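Exodeoxyribonuclease (Neisseria meningitidis, PDB 2JC5) probably cleaves DNA at abasic sites and trims strands from the 3' end as a metal-dependent repair nuclease of the AP/ExoA family. Local coordinates at residues 22-27 and 50-55; 1-6 and 251-256; 18-23 and 242-247; 190-195 and 236-241. All blocks are in the same frame, centred on the assembly; numbering follows the deposited sequence. Where two conformers were deposited one is given.

In the fold
The first and last strands of the chain pair in contact 2, the longest closure, and contact 3 and contact 4 are nested within it, as is contact 1, which starts from the same stretch as contact 3. Strand 250-254 carries the link outward from contact 2 to strand 233-238, the edge strand used in contact 4; the centres of contacts 2 and 4 are about 11 Å apart. On helix 20-26, the centres of contacts 1 and 3 lie about 12 Å apart, and these two share Tyr-23. The hydroxyl of that tyrosine packs against Ile-5, Val-251 and Tyr-239, so helix and six-stranded sheet meet there. Of the four, contact 3 holds metal-site residues, Asp-246 among them.

Contact 1 (22-27 and 50-55); sequences EYIAAS and NPHGMH
Ala-25 and His-52 come closest in the backbone, CA to CA 7.0 Å, where helix 20-26 faces the irregular turn that leads into strand 55-59. That turn is tight: His-52 and Gly-53 both have left-handed backbone angles, and the N-H of Met-54 reaches back to the carbonyl of Pro-51. Asn-50 closes it from the side, its ND2 bonding to Met-54 O at 2.9 Å in the carbonyl plane.

The imidazole of His-52 presents one face to Ala-25. Ala-25 CB sits above the middle of that face, 3.5 Å from the ring centroid and only 13° off the normal, a CH-pi contact. With CG beside its own backbone N (chi1 -55°), the ring swings out to the helix, where Glu-22 CA lies at its edge. The ring's polar end has its strongest partner just outside the segments: NE2 is hydrogen-bonded to Tyr-21 O, and the Tyr-21 ring stacks on the imidazole, so its tilt is fixed by more than the alanine.

Ile-24 supplies the greasy part with both branches. Its CG2, anti to the backbone N, meets Met-54 SD at 3.6 Å, while CD1 at the end of the longer arm reaches Pro-51 CB at 3.9 Å.

Helix 20-26 lies on the outer face of the six-stranded sheet of the DNase I-like sandwich, and the turn entering edge strand 55-59 packs against it. Tyr-16 of helix 12-17 touches both Ile-24 and Pro-51, and Tyr-72 of strand 69-73 lies against Pro-51 and Met-54, so the turn is wedged between two helices and the sheet.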
# COMPACT_ATOMS: atom_id res chain seq x y z
N GLU A 22 -10.48 -14.28 7.24
CA GLU A 22 -11.07 -15.25 6.35
C GLU A 22 -10.86 -14.84 4.90
O GLU A 22 -10.59 -15.67 4.03
CB GLU A 22 -12.56 -15.41 6.65
CG GLU A 22 -12.85 -16.12 7.97
CD GLU A 22 -12.79 -15.22 9.21
OE1 GLU A 22 -12.54 -14.02 9.10
OE2 GLU A 22 -13.02 -15.73 10.34
N TYR A 23 -10.92 -13.53 4.65
CA TYR A 23 -10.68 -12.99 3.32
C TYR A 23 -9.26 -13.27 2.82
O TYR A 23 -9.07 -13.50 1.63
CB TYR A 23 -10.94 -11.48 3.34
CG TYR A 23 -10.62 -10.78 2.03
CD1 TYR A 23 -11.42 -10.96 0.92
CD2 TYR A 23 -9.52 -9.94 1.92
CE1 TYR A 23 -11.12 -10.34 -0.29
CE2 TYR A 23 -9.22 -9.31 0.73
CZ TYR A 23 -10.02 -9.51 -0.37
OH TYR A 23 -9.71 -8.86 -1.55
N ILE A 24 -8.27 -13.23 3.69
CA ILE A 24 -6.91 -13.52 3.23
C ILE A 24 -6.91 -14.85 2.45
O ILE A 24 -6.32 -14.95 1.38
CB ILE A 24 -5.88 -13.58 4.40
CG1 ILE A 24 -5.67 -12.18 4.98
CG2 ILE A 24 -4.57 -14.15 3.94
CD1 ILE A 24 -4.86 -12.14 6.27
N ALA A 25 -7.56 -15.87 3.01
CA ALA A 25 -7.65 -17.20 2.36
C ALA A 25 -8.64 -17.20 1.18
O ALA A 25 -8.32 -17.67 0.10
CB ALA A 25 -8.04 -18.27 3.38
N ALA A 26 -9.85 -16.68 1.40
CA ALA A 26 -10.92 -16.73 0.40
C ALA A 26 -10.56 -15.98 -0.88
O ALA A 26 -10.99 -16.35 -1.99
CB ALA A 26 -12.21 -16.19 0.98
N SER A 27 -9.74 -14.94 -0.73
CA SER A 27 -9.34 -14.13 -1.84
C SER A 27 -8.44 -14.86 -2.82
O SER A 27 -8.28 -14.42 -3.95
CB SER A 27 -8.57 -12.92 -1.34
OG SER A 27 -7.30 -13.31 -0.83
N ASN A 50 1.33 -15.28 10.99
CA ASN A 50 1.38 -16.33 9.98
C ASN A 50 -0.03 -16.76 9.61
O ASN A 50 -0.45 -17.92 9.84
CB ASN A 50 2.20 -17.50 10.48
CG ASN A 50 3.60 -17.11 10.81
OD1 ASN A 50 3.94 -16.89 11.97
ND2 ASN A 50 4.43 -16.96 9.78
N PRO A 51 -0.79 -15.83 9.00
CA PRO A 51 -2.18 -16.16 8.71
C PRO A 51 -2.29 -17.34 7.75
O PRO A 51 -1.64 -17.36 6.69
CB PRO A 51 -2.73 -14.87 8.06
CG PRO A 51 -1.54 -14.11 7.61
CD PRO A 51 -0.41 -14.49 8.53
N HIS A 52 -3.07 -18.35 8.13
CA HIS A 52 -3.29 -19.54 7.29
C HIS A 52 -1.97 -20.23 6.94
O HIS A 52 -1.84 -20.84 5.86
CB HIS A 52 -4.05 -19.17 6.01
CG HIS A 52 -5.35 -18.47 6.26
ND1 HIS A 52 -6.48 -19.14 6.68
CD2 HIS A 52 -5.69 -17.16 6.17
CE1 HIS A 52 -7.46 -18.26 6.83
NE2 HIS A 52 -7.01 -17.06 6.52
N GLY A 53 -0.99 -20.11 7.83
CA GLY A 53 0.32 -20.70 7.61
C GLY A 53 1.22 -19.98 6.63
O GLY A 53 2.29 -20.48 6.26
N MET A 54 0.82 -18.78 6.23
CA MET A 54 1.65 -17.98 5.36
C MET A 54 2.87 -17.52 6.13
O MET A 54 2.85 -17.42 7.35
CB MET A 54 0.87 -16.77 4.84
CG MET A 54 -0.27 -17.17 3.92
SD MET A 54 -1.37 -15.79 3.60
CE MET A 54 -0.62 -15.01 2.22
N HIS A 55 3.93 -17.24 5.40
CA HIS A 55 5.10 -16.57 5.93
C HIS A 55 4.72 -15.11 6.14
O HIS A 55 3.96 -14.57 5.35
CB HIS A 55 6.22 -16.67 4.93
CG HIS A 55 6.66 -18.07 4.71
ND1 HIS A 55 7.64 -18.66 5.47
CD2 HIS A 55 6.18 -19.04 3.89
CE1 HIS A 55 7.78 -19.91 5.09
NE2 HIS A 55 6.91 -20.17 4.14

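Contact 2 (1-6 and 251-256); sequences MLKIIS and VVEYDY
Ile-5 CG1 and Val-251 CG2 are each turned anti to their own carbonyl carbons (chi1 -60° for the isoleucine), which sets them side by side at 3.8 Å. Lys-3 goes the other way, CG anti to its backbone N at chi1 -179°, and lays CG 3.7 Å from Val-251 CG1. These residues line one face of an antiparallel pair, strands 2-8 and 250-254, in the interior of the six-stranded sheet of a DNase I-like sandwich; the two ends of the chain are thus joined in one layer.

Leu-2 with Tyr-254 and Ile-4 with Val-252 are the hydrogen-bonded pairs, and Lys-3 with Glu-253 and Ile-5 with Val-251 the non-hydrogen-bonded ones. Ile-4 N to Val-252 O measures 3.0 Å. Out at the surface, Lys-3 and Glu-253 run alongside each other, but NZ to OE2 is a long salt bridge at 3.9 Å, and doubtful because the glutamate has a second conformer. Lys-3 NZ also makes a weak bond to Ser-27 O.

The other face turns inward to strands 103-109 and 143-147 of the second sheet. There Leu-2 CD2 touches Tyr-256 CD2 at 4.0 Å, and Ile-4 CD1 reaches Tyr-254 CE1 at 3.9 Å, the two side chains crossing near a right angle. Gln-223 spans this pair: its OE1 bonds Tyr-254 OH, and its NE2 bonds Ile-4 O, which already accepts from Val-252 N at 3.0 Å.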
# COMPACT_ATOMS: atom_id res chain seq x y z
N MET A 1 -2.72 -17.30 -11.78
CA MET A 1 -1.99 -15.99 -11.81
C MET A 1 -1.44 -15.69 -10.42
O MET A 1 -1.96 -16.21 -9.43
CB MET A 1 -2.93 -14.84 -12.22
CG MET A 1 -3.68 -15.00 -13.55
SD MET A 1 -2.66 -14.64 -14.99
CE MET A 1 -1.80 -16.20 -15.16
N LEU A 2 -0.41 -14.86 -10.35
CA LEU A 2 0.07 -14.33 -9.07
C LEU A 2 -0.86 -13.20 -8.64
O LEU A 2 -0.97 -12.20 -9.35
CB LEU A 2 1.47 -13.75 -9.21
CG LEU A 2 2.07 -13.00 -8.01
CD1 LEU A 2 2.40 -14.02 -6.96
CD2 LEU A 2 3.30 -12.17 -8.42
N LYS A 3 -1.53 -13.37 -7.50
CA LYS A 3 -2.49 -12.38 -7.02
C LYS A 3 -1.87 -11.69 -5.82
O LYS A 3 -1.52 -12.33 -4.82
CB LYS A 3 -3.80 -13.09 -6.67
CG LYS A 3 -4.89 -12.18 -6.18
CD LYS A 3 -6.17 -12.93 -5.80
CE LYS A 3 -6.83 -13.53 -7.01
NZ LYS A 3 -8.28 -13.27 -6.97
N ILE A 4 -1.71 -10.37 -5.93
CA ILE A 4 -1.15 -9.55 -4.87
C ILE A 4 -2.21 -8.58 -4.39
O ILE A 4 -2.84 -7.92 -5.20
CB ILE A 4 0.08 -8.75 -5.32
CG1 ILE A 4 1.19 -9.68 -5.83
CG2 ILE A 4 0.59 -7.92 -4.15
CD1 ILE A 4 2.44 -9.01 -6.36
N ILE A 5 -2.44 -8.54 -3.07
CA ILE A 5 -3.45 -7.67 -2.47
C ILE A 5 -2.76 -6.67 -1.59
O ILE A 5 -1.89 -7.06 -0.81
CB ILE A 5 -4.48 -8.47 -1.66
CG1 ILE A 5 -5.19 -9.47 -2.61
CG2 ILE A 5 -5.47 -7.54 -0.95
CD1 ILE A 5 -6.39 -10.19 -2.00
N SER A 6 -3.14 -5.39 -1.72
CA SER A 6 -2.66 -4.34 -0.84
C SER A 6 -3.85 -3.84 -0.03
O SER A 6 -4.87 -3.48 -0.60
CB SER A 6 -2.06 -3.20 -1.64
OG SER A 6 -1.43 -2.24 -0.80
N VAL A 251 -6.60 -5.35 -5.39
CA VAL A 251 -6.18 -6.67 -5.83
C VAL A 251 -5.71 -6.59 -7.27
O VAL A 251 -6.44 -6.10 -8.13
CB VAL A 251 -7.36 -7.65 -5.75
CG1 VAL A 251 -6.91 -9.08 -6.17
CG2 VAL A 251 -8.02 -7.63 -4.37
N VAL A 252 -4.52 -7.11 -7.55
CA VAL A 252 -4.01 -7.15 -8.94
C VAL A 252 -3.53 -8.56 -9.23
O VAL A 252 -2.89 -9.18 -8.38
CB VAL A 252 -2.87 -6.14 -9.20
CG1 VAL A 252 -2.46 -6.15 -10.68
CG2 VAL A 252 -3.31 -4.73 -8.78
N GLU A 253 -3.85 -9.05 -10.43
CA GLU A 253 -3.44 -10.37 -10.90
C GLU A 253 -2.40 -10.21 -11.99
O GLU A 253 -2.65 -9.50 -12.96
CB GLU A 253 -4.66 -11.14 -11.42
CG GLU A 253 -5.61 -11.47 -10.30
CD GLU A 253 -6.87 -12.17 -10.75
OE1 GLU A 253 -6.75 -13.26 -11.35
OE2 GLU A 253 -7.96 -11.63 -10.48
N TYR A 254 -1.26 -10.88 -11.82
CA TYR A 254 -0.14 -10.81 -12.75
C TYR A 254 0.12 -12.19 -13.34
O TYR A 254 0.13 -13.19 -12.64
CB TYR A 254 1.13 -10.35 -12.03
CG TYR A 254 1.01 -8.99 -11.38
CD1 TYR A 254 0.56 -8.87 -10.06
CD2 TYR A 254 1.40 -7.84 -12.05
CE1 TYR A 254 0.45 -7.63 -9.46
CE2 TYR A 254 1.30 -6.60 -11.46
CZ TYR A 254 0.82 -6.50 -10.17
OH TYR A 254 0.71 -5.27 -9.57
N ASP A 255 0.34 -12.24 -14.65
CA ASP A 255 0.74 -13.49 -15.31
C ASP A 255 2.24 -13.65 -15.11
O ASP A 255 3.03 -13.33 -15.99
CB ASP A 255 0.39 -13.43 -16.79
CG ASP A 255 0.75 -14.68 -17.52
OD1 ASP A 255 1.03 -15.68 -16.85
OD2 ASP A 255 0.74 -14.65 -18.78
N TYR A 256 2.61 -14.15 -13.93
CA TYR A 256 3.99 -14.14 -13.46
C TYR A 256 4.21 -15.20 -12.37
O TYR A 256 3.32 -15.48 -11.58
CB TYR A 256 4.34 -12.77 -12.90
CG TYR A 256 5.76 -12.60 -12.44
CD1 TYR A 256 6.75 -12.16 -13.31
CD2 TYR A 256 6.12 -12.88 -11.13
CE1 TYR A 256 8.06 -12.00 -12.88
CE2 TYR A 256 7.40 -12.71 -10.70
CZ TYR A 256 8.38 -12.27 -11.58
OH TYR A 256 9.68 -12.11 -11.13

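Contact 3 (18-23 and 242-247); sequences KGFYEY and EKFSDH
Phe-244 pushes its ring into the start of helix 20-26 and is met from several directions. Over one face comes the edge of Phe-20, in a T-shaped pair with planes at 75° and centroids 5.4 Å apart; Phe-20 CD1 is 3.6 Å from Phe-244 CD2. In the plane, at the edge, lies the carbonyl of Lys-18, O to Phe-244 CD1 3.4 Å. Toward Tyr-23 the relation is oblique, planes at 39°, with Phe-244 CE2 over the outer part of the tyrosine's face and CZ 3.5 Å from Tyr-23 CB. The phenylalanine gets there because its CG is beside the backbone N, chi1 -51°.

Gly-19, the helix N-cap residue, has positive phi and no side chain, and its C comes within 3.6 Å of Phe-244 CE1.

The aromatic cluster packs against the start of helix 20-26 the loop that runs, in this DNase I-like fold, from strand 233-238 to strand 250-254 and carries the Ser-Asp-His stretch of the family. Asp-246 has been seen to bind manganese or magnesium in this protein, though no metal is bound to it in this model; His-247, predicted to be catalytic, bonds through ND1 to Asp-221. Ser-245 OG accepts from His-247 N in an ST turn, 3.1 Å, and is also bonded to Asn-8 O.

The outer side is wet. Two waters donate to Glu-242 OE1, one also to Lys-18 O, the other at 2.8 Å to Gly-19 O, while Glu-242 OE2 goes to Tyr-239 OH. Lys-18 lays its chain along the loop, CD 3.5 Å from Phe-244 O.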
# COMPACT_ATOMS: atom_id res chain seq x y z
N LYS A 18 -13.74 -8.02 11.63
CA LYS A 18 -14.62 -7.73 10.50
C LYS A 18 -14.48 -8.70 9.33
O LYS A 18 -15.07 -8.49 8.28
CB LYS A 18 -14.36 -6.31 9.99
CG LYS A 18 -14.68 -5.22 10.96
CD LYS A 18 -14.26 -3.86 10.41
CE LYS A 18 -14.40 -2.75 11.42
NZ LYS A 18 -15.78 -2.53 11.88
N GLY A 19 -13.73 -9.78 9.51
CA GLY A 19 -13.65 -10.85 8.52
C GLY A 19 -12.41 -10.84 7.65
O GLY A 19 -12.32 -11.61 6.71
N PHE A 20 -11.46 -9.97 7.96
CA PHE A 20 -10.29 -9.86 7.11
C PHE A 20 -9.48 -11.15 7.10
O PHE A 20 -8.92 -11.52 6.06
CB PHE A 20 -9.42 -8.66 7.49
CG PHE A 20 -8.30 -8.40 6.51
CD1 PHE A 20 -8.57 -7.89 5.25
CD2 PHE A 20 -7.00 -8.71 6.83
CE1 PHE A 20 -7.55 -7.69 4.33
CE2 PHE A 20 -5.97 -8.52 5.91
CZ PHE A 20 -6.26 -7.99 4.66
N TYR A 21 -9.41 -11.84 8.23
CA TYR A 21 -8.63 -13.07 8.28
C TYR A 21 -9.16 -14.10 7.27
O TYR A 21 -8.40 -14.72 6.52
CB TYR A 21 -8.67 -13.68 9.68
CG TYR A 21 -7.86 -14.94 9.80
CD1 TYR A 21 -6.49 -14.90 9.72
CD2 TYR A 21 -8.47 -16.19 10.02
CE1 TYR A 21 -5.73 -16.03 9.84
CE2 TYR A 21 -7.70 -17.33 10.14
CZ TYR A 21 -6.32 -17.24 10.04
OH TYR A 21 -5.51 -18.37 10.17
N GLU A 22 -10.48 -14.28 7.24
CA GLU A 22 -11.07 -15.25 6.35
C GLU A 22 -10.86 -14.84 4.90
O GLU A 22 -10.59 -15.67 4.03
CB GLU A 22 -12.56 -15.41 6.65
CG GLU A 22 -12.85 -16.12 7.97
CD GLU A 22 -12.79 -15.22 9.21
OE1 GLU A 22 -12.54 -14.02 9.10
OE2 GLU A 22 -13.02 -15.73 10.34
N TYR A 23 -10.92 -13.53 4.65
CA TYR A 23 -10.68 -12.99 3.32
C TYR A 23 -9.26 -13.27 2.82
O TYR A 23 -9.07 -13.50 1.63
CB TYR A 23 -10.94 -11.48 3.34
CG TYR A 23 -10.62 -10.78 2.03
CD1 TYR A 23 -11.42 -10.96 0.92
CD2 TYR A 23 -9.52 -9.94 1.92
CE1 TYR A 23 -11.12 -10.34 -0.29
CE2 TYR A 23 -9.22 -9.31 0.73
CZ TYR A 23 -10.02 -9.51 -0.37
OH TYR A 23 -9.71 -8.86 -1.55
N GLU A 242 -17.22 -6.92 1.07
CA GLU A 242 -17.20 -6.81 2.52
C GLU A 242 -16.38 -5.59 2.86
O GLU A 242 -15.58 -5.15 2.04
CB GLU A 242 -16.54 -8.02 3.17
CG GLU A 242 -17.09 -9.39 2.78
CD GLU A 242 -16.10 -10.47 3.17
OE1 GLU A 242 -16.08 -10.83 4.36
OE2 GLU A 242 -15.30 -10.90 2.31
N LYS A 243 -16.57 -5.08 4.07
CA LYS A 243 -15.88 -3.88 4.55
C LYS A 243 -15.08 -4.23 5.80
O LYS A 243 -15.66 -4.64 6.82
CB LYS A 243 -16.91 -2.80 4.86
CG LYS A 243 -16.33 -1.45 5.25
CD LYS A 243 -15.72 -0.77 4.06
CE LYS A 243 -15.58 0.75 4.24
NZ LYS A 243 -14.43 1.19 3.42
N PHE A 244 -13.76 -4.07 5.71
CA PHE A 244 -12.82 -4.46 6.76
C PHE A 244 -12.13 -3.29 7.42
O PHE A 244 -11.43 -3.47 8.43
CB PHE A 244 -11.69 -5.31 6.17
CG PHE A 244 -12.16 -6.46 5.33
CD1 PHE A 244 -12.97 -7.43 5.86
CD2 PHE A 244 -11.74 -6.60 4.02
CE1 PHE A 244 -13.37 -8.52 5.09
CE2 PHE A 244 -12.16 -7.67 3.26
CZ PHE A 244 -12.98 -8.63 3.80
N SER A 245 -12.30 -2.10 6.85
CA SER A 245 -11.41 -1.00 7.10
C SER A 245 -12.03 0.23 6.44
O SER A 245 -12.98 0.08 5.67
CB SER A 245 -10.05 -1.30 6.45
OG SER A 245 -9.20 -0.19 6.41
N ASP A 246 -11.47 1.40 6.70
CA ASP A 246 -11.85 2.60 5.93
C ASP A 246 -11.30 2.58 4.51
O ASP A 246 -11.80 3.31 3.67
CB ASP A 246 -11.53 3.93 6.65
CG ASP A 246 -10.12 4.05 7.11
OD1 ASP A 246 -9.36 3.06 7.10
OD2 ASP A 246 -9.79 5.18 7.51
N HIS A 247 -10.31 1.72 4.25
CA HIS A 247 -9.84 1.46 2.90
C HIS A 247 -10.45 0.17 2.39
O HIS A 247 -10.89 -0.68 3.18
CB HIS A 247 -8.33 1.26 2.85
CG HIS A 247 -7.53 2.44 3.29
ND1 HIS A 247 -6.75 3.19 2.42
CD2 HIS A 247 -7.39 3.01 4.51
CE1 HIS A 247 -6.15 4.15 3.10
NE2 HIS A 247 -6.52 4.07 4.37
O HOH W 1 -17.31 -9.63 6.46
O HOH W 2 -14.55 -12.68 5.38

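Contact 4 (190-195 and 236-241); sequences DMWRTL and AHVYKD
Ala-236 meets helix 191-195 first, its CB pointing at the helix and touching two side chains one turn apart: Leu-195 CD1 at 3.7 Å and Trp-192 CE3 at 3.8 Å. Helix 191-195 and strand 236-238 run at 115° to each other, their axes 9.4 Å apart at the closest. The backbone N of Ala-236 is taken by the hydroxyl of Tyr-196, so this edge of the strand is tied to the residue just after the helix.

At His-237 the side chain turns away, and the backbone makes the contact instead. Its CA lies at the edge of the indole, 3.7 Å from Trp-192 CZ3. Strand 233-238 is the outermost on this side of the six-stranded sheet, and His-237 pairs with Val-251 of strand 250-254.

Val-238 comes next and covers a face. Its CG2 stands 4.3 Å from the centroid of the six-membered ring of Trp-192, 21° off the normal, a CH-pi contact made toward the rim near CZ3 and CH2. The indole extends over this stretch because its CG is anti to the backbone N (chi1 179°), which carries the benzo end out from the helix to the strand. Its NE1 is hydrogen-bonded to Val-199 O, and Tyr-196 meets it edge-to-face.

Helix 191-195 follows strand 189-190 of the second sheet, so the contact joins that sheet's side to the edge of the six-stranded one. Between the two segments the contact is apolar, with Tyr-196 the polar link to the strand; the tryptophan's single N-H, spent on Val-199, would fix how the ring is turned rather than tie it to the strand.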
# COMPACT_ATOMS: atom_id res chain seq x y z
N ASP A 190 1.66 2.99 -12.45
CA ASP A 190 0.53 3.01 -11.54
C ASP A 190 -0.43 1.97 -12.10
O ASP A 190 -1.12 2.20 -13.09
CB ASP A 190 -0.04 4.44 -11.53
CG ASP A 190 -1.31 4.57 -10.76
OD1 ASP A 190 -1.88 3.54 -10.33
OD2 ASP A 190 -1.73 5.75 -10.58
N MET A 191 -0.46 0.80 -11.48
CA MET A 191 -1.04 -0.36 -12.15
C MET A 191 -2.53 -0.18 -12.42
O MET A 191 -3.02 -0.53 -13.51
CB MET A 191 -0.79 -1.64 -11.36
CG MET A 191 -0.72 -2.87 -12.23
SD MET A 191 0.61 -2.87 -13.48
CE MET A 191 -0.24 -2.51 -15.03
N TRP A 192 -3.26 0.36 -11.44
CA TRP A 192 -4.68 0.56 -11.60
C TRP A 192 -4.98 1.50 -12.77
O TRP A 192 -5.83 1.23 -13.63
CB TRP A 192 -5.32 1.15 -10.34
CG TRP A 192 -6.78 1.38 -10.54
CD1 TRP A 192 -7.38 2.53 -10.96
CD2 TRP A 192 -7.81 0.39 -10.44
NE1 TRP A 192 -8.75 2.32 -11.09
CE2 TRP A 192 -9.03 1.02 -10.77
CE3 TRP A 192 -7.82 -0.97 -10.08
CZ2 TRP A 192 -10.24 0.34 -10.75
CZ3 TRP A 192 -9.03 -1.63 -10.06
CH2 TRP A 192 -10.22 -0.98 -10.40
N ARG A 193 -4.29 2.64 -12.80
CA ARG A 193 -4.60 3.67 -13.78
C ARG A 193 -4.20 3.21 -15.17
O ARG A 193 -4.84 3.58 -16.15
CB ARG A 193 -3.89 4.97 -13.42
CG ARG A 193 -4.16 6.13 -14.32
CD ARG A 193 -5.60 6.46 -14.49
NE ARG A 193 -6.28 6.76 -13.23
CZ ARG A 193 -7.40 6.19 -12.80
NH1 ARG A 193 -8.02 5.23 -13.47
NH2 ARG A 193 -7.91 6.58 -11.63
N THR A 194 -3.16 2.39 -15.25
CA THR A 194 -2.73 1.85 -16.52
C THR A 194 -3.71 0.81 -17.04
O THR A 194 -4.05 0.81 -18.24
CB THR A 194 -1.29 1.32 -16.42
OG1 THR A 194 -0.42 2.45 -16.29
CG2 THR A 194 -0.88 0.56 -17.67
N LEU A 195 -4.16 -0.07 -16.17
CA LEU A 195 -5.15 -1.09 -16.56
C LEU A 195 -6.49 -0.48 -16.97
O LEU A 195 -7.11 -0.96 -17.92
CB LEU A 195 -5.40 -2.10 -15.42
CG LEU A 195 -4.31 -3.13 -15.19
CD1 LEU A 195 -4.50 -3.86 -13.88
CD2 LEU A 195 -4.25 -4.12 -16.36
N ALA A 236 -7.43 -6.23 -12.36
CA ALA A 236 -7.40 -5.72 -10.99
C ALA A 236 -8.82 -5.40 -10.56
O ALA A 236 -9.73 -5.23 -11.40
CB ALA A 236 -6.51 -4.49 -10.88
N HIS A 237 -9.02 -5.33 -9.25
CA HIS A 237 -10.27 -4.83 -8.69
C HIS A 237 -10.06 -4.24 -7.32
O HIS A 237 -9.08 -4.55 -6.64
CB HIS A 237 -11.36 -5.91 -8.67
CG HIS A 237 -11.11 -7.05 -7.73
ND1 HIS A 237 -10.39 -8.18 -8.10
CD2 HIS A 237 -11.51 -7.27 -6.45
CE1 HIS A 237 -10.36 -9.03 -7.09
NE2 HIS A 237 -11.02 -8.50 -6.07
N VAL A 238 -10.97 -3.35 -6.95
CA VAL A 238 -11.07 -2.85 -5.58
C VAL A 238 -12.16 -3.65 -4.90
O VAL A 238 -13.32 -3.59 -5.31
CB VAL A 238 -11.36 -1.34 -5.56
CG1 VAL A 238 -11.49 -0.83 -4.13
CG2 VAL A 238 -10.25 -0.58 -6.31
N TYR A 239 -11.79 -4.40 -3.87
CA TYR A 239 -12.73 -5.33 -3.27
C TYR A 239 -13.65 -4.62 -2.28
O TYR A 239 -13.18 -4.02 -1.30
CB TYR A 239 -11.99 -6.47 -2.55
CG TYR A 239 -12.93 -7.47 -1.92
CD1 TYR A 239 -13.63 -8.39 -2.69
CD2 TYR A 239 -13.14 -7.48 -0.55
CE1 TYR A 239 -14.49 -9.30 -2.12
CE2 TYR A 239 -14.00 -8.40 0.04
CZ TYR A 239 -14.66 -9.30 -0.75
OH TYR A 239 -15.53 -10.22 -0.21
N LYS A 240 -14.95 -4.68 -2.56
CA LYS A 240 -15.95 -3.97 -1.79
C LYS A 240 -17.13 -4.84 -1.35
O LYS A 240 -18.09 -4.31 -0.81
CB LYS A 240 -16.42 -2.72 -2.56
CG LYS A 240 -15.31 -1.67 -2.64
CD LYS A 240 -15.51 -0.64 -3.72
CE LYS A 240 -16.56 0.34 -3.36
NZ LYS A 240 -16.70 1.33 -4.48
N ASP A 241 -17.05 -6.15 -1.52
CA ASP A 241 -18.18 -7.02 -1.16
C ASP A 241 -18.33 -7.12 0.35
O ASP A 241 -19.41 -7.38 0.85
CB ASP A 241 -18.04 -8.42 -1.75
CG ASP A 241 -18.10 -8.45 -3.27
OD1 ASP A 241 -18.51 -7.44 -3.88
OD2 ASP A 241 -17.73 -9.49 -3.86